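Local coordinates for uncharacterized conserved protein (Staphylococcus epidermidis, PDB 3FRM) that is of unknown function but carries a GNAT-type acetyltransferase domain, which suggests acetyl-CoA-dependent acyl transfer, at residues Phe193-Glu198 with Gln202-Glu207. Sequence-based numbering, arbitrary orientation.
Sequences FGVLEE and QGIGSE. With SO4 (sulfate ion), chain H.
Phe-193 and Val-195 press against Gly-205 where strand 188-195 leads through a short connection into helix 204-216, the start of a beta-alpha-beta unit in the GNAT fold. The sequence Gln-200 to Gly-205 matches the Q-x-x-G-x-G signature that binds the acetyl-CoA pyrophosphate in this family. Packing is tightest at Gly-205: lacking a side chain, it brings its CA to 3.6 Å from CZ of Phe-193, in the ring plane at the edge. Phe-193 reaches it with CG anti to the backbone N (chi1 171°). Next to the ring, Val-195 splits its branches, CG2 lying 4.1 Å from Gly-205 CA and CG1 4.3 Å from CG2 of Ile-204. The other end is looser and more exposed. There Gln-202 OE1 stands 3.5 Å from Glu-198 O, as modelled two acceptors, so this is a contact and not a bond, and the Gln-202 side chain also packs on Leu-87 of the second subunit. A sulfate, probably from the crystallisation liquor, sits at the helix start in a position consistent with the pyrophosphate site, and Arg-237 NH1 also binds it. Among the backbone donors, Ser-206 N reaches sulfate O3 at 3.2 Å, while Gly-203 N gives sulfate O4 a 2.7 Å bond with an N-H...O angle of 142°.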
loop_
_atom_site.group_PDB
_atom_site.type_symbol
_atom_site.label_atom_id
_atom_site.label_comp_id
_atom_site.label_asym_id
_atom_site.label_seq_id
_atom_site.Cartn_x
_atom_site.Cartn_y
_atom_site.Cartn_z
ATOM N N PHE A 193 6.289 -11.162 7.690
ATOM C CA PHE A 193 5.536 -10.810 8.876
ATOM C C PHE A 193 4.023 -10.956 8.642
ATOM O O PHE A 193 3.502 -10.488 7.655
ATOM C CB PHE A 193 5.902 -9.412 9.330
ATOM C CG PHE A 193 5.017 -8.892 10.405
ATOM C CD1 PHE A 193 5.461 -8.829 11.720
ATOM C CD2 PHE A 193 3.715 -8.484 10.111
ATOM C CE1 PHE A 193 4.643 -8.330 12.715
ATOM C CE2 PHE A 193 2.864 -8.043 11.105
ATOM C CZ PHE A 193 3.325 -7.969 12.422
ATOM N N GLY A 194 3.304 -11.603 9.535
ATOM C CA GLY A 194 1.860 -11.493 9.443
ATOM C C GLY A 194 1.128 -11.904 10.702
ATOM O O GLY A 194 1.587 -12.759 11.486
ATOM N N VAL A 195 -0.035 -11.303 10.883
ATOM C CA VAL A 195 -0.891 -11.567 12.001
ATOM C C VAL A 195 -2.236 -11.999 11.406
ATOM O O VAL A 195 -2.687 -11.432 10.432
ATOM C CB VAL A 195 -1.029 -10.285 12.824
ATOM C CG1 VAL A 195 -2.019 -10.451 13.953
ATOM C CG2 VAL A 195 0.323 -9.873 13.394
ATOM N N LEU A 196 -2.882 -12.995 11.988
ATOM C CA LEU A 196 -4.176 -13.488 11.479
ATOM C C LEU A 196 -5.189 -12.352 11.519
ATOM O O LEU A 196 -5.184 -11.532 12.462
ATOM C CB LEU A 196 -4.716 -14.624 12.376
ATOM C CG LEU A 196 -3.920 -15.897 12.563
ATOM C CD1 LEU A 196 -4.618 -16.800 13.577
ATOM C CD2 LEU A 196 -3.799 -16.614 11.172
ATOM N N GLU A 197 -6.093 -12.345 10.535
ATOM C CA GLU A 197 -6.962 -11.202 10.327
ATOM C C GLU A 197 -7.690 -10.828 11.603
ATOM O O GLU A 197 -7.546 -9.707 12.131
ATOM C CB GLU A 197 -7.954 -11.449 9.221
ATOM C CG GLU A 197 -8.144 -10.241 8.288
ATOM C CD GLU A 197 -9.348 -10.395 7.323
ATOM O OE1 GLU A 197 -9.532 -11.474 6.672
ATOM O OE2 GLU A 197 -10.113 -9.407 7.214
ATOM N N GLU A 198 -8.437 -11.786 12.114
ATOM C CA GLU A 198 -9.160 -11.609 13.361
ATOM C C GLU A 198 -8.325 -11.042 14.529
ATOM O O GLU A 198 -8.866 -10.491 15.487
ATOM C CB GLU A 198 -9.864 -12.917 13.746
ATOM C CG GLU A 198 -8.949 -14.126 13.779
ATOM C CD GLU A 198 -8.899 -14.927 12.457
ATOM O OE1 GLU A 198 -9.312 -16.109 12.505
ATOM O OE2 GLU A 198 -8.447 -14.417 11.385
ATOM N N GLN A 202 -4.781 -4.946 17.204
ATOM C CA GLN A 202 -4.931 -4.983 18.676
ATOM C C GLN A 202 -3.633 -5.171 19.474
ATOM O O GLN A 202 -3.667 -5.561 20.650
ATOM C CB GLN A 202 -6.026 -5.968 19.110
ATOM C CG GLN A 202 -5.667 -7.422 19.020
ATOM C CD GLN A 202 -6.928 -8.319 18.824
ATOM O OE1 GLN A 202 -7.684 -8.162 17.844
ATOM N NE2 GLN A 202 -7.143 -9.253 19.749
ATOM N N GLY A 203 -2.503 -4.847 18.843
ATOM C CA GLY A 203 -1.234 -4.687 19.561
ATOM C C GLY A 203 -0.341 -5.893 19.435
ATOM O O GLY A 203 0.814 -5.883 19.872
ATOM N N ILE A 204 -0.879 -6.942 18.829
ATOM C CA ILE A 204 -0.103 -8.138 18.595
ATOM C C ILE A 204 1.109 -7.932 17.677
ATOM O O ILE A 204 2.209 -8.408 18.013
ATOM C CB ILE A 204 -0.979 -9.263 18.126
ATOM C CG1 ILE A 204 -2.025 -9.545 19.224
ATOM C CG2 ILE A 204 -0.116 -10.451 17.775
ATOM C CD1 ILE A 204 -3.117 -10.534 18.764
ATOM N N GLY A 205 0.915 -7.268 16.525
ATOM C CA GLY A 205 2.029 -6.922 15.644
ATOM C C GLY A 205 3.018 -5.993 16.371
ATOM O O GLY A 205 4.244 -6.139 16.272
ATOM N N SER A 206 2.542 -5.034 17.137
ATOM C CA SER A 206 3.579 -4.207 17.731
ATOM C C SER A 206 4.379 -4.961 18.847
ATOM O O SER A 206 5.556 -4.701 19.022
ATOM C CB SER A 206 3.040 -2.862 18.150
ATOM O OG SER A 206 2.413 -3.038 19.384
ATOM N N GLU A 207 3.778 -5.969 19.505
ATOM C CA GLU A 207 4.562 -6.812 20.403
ATOM C C GLU A 207 5.665 -7.536 19.651
ATOM O O GLU A 207 6.817 -7.511 20.070
ATOM C CB GLU A 207 3.712 -7.760 21.262
ATOM C CG GLU A 207 3.011 -7.078 22.489
ATOM C CD GLU A 207 3.941 -6.334 23.478
ATOM O OE1 GLU A 207 3.458 -5.414 24.191
ATOM O OE2 GLU A 207 5.151 -6.661 23.557
HETATM S S SO4 H . -0.819 -3.734 15.828
HETATM O O1 SO4 H . 0.257 -2.890 16.345
HETATM O O2 SO4 H . -0.969 -3.339 14.437
HETATM O O3 SO4 H . -0.404 -5.120 15.994
HETATM O O4 SO4 H . -2.082 -3.459 16.512
#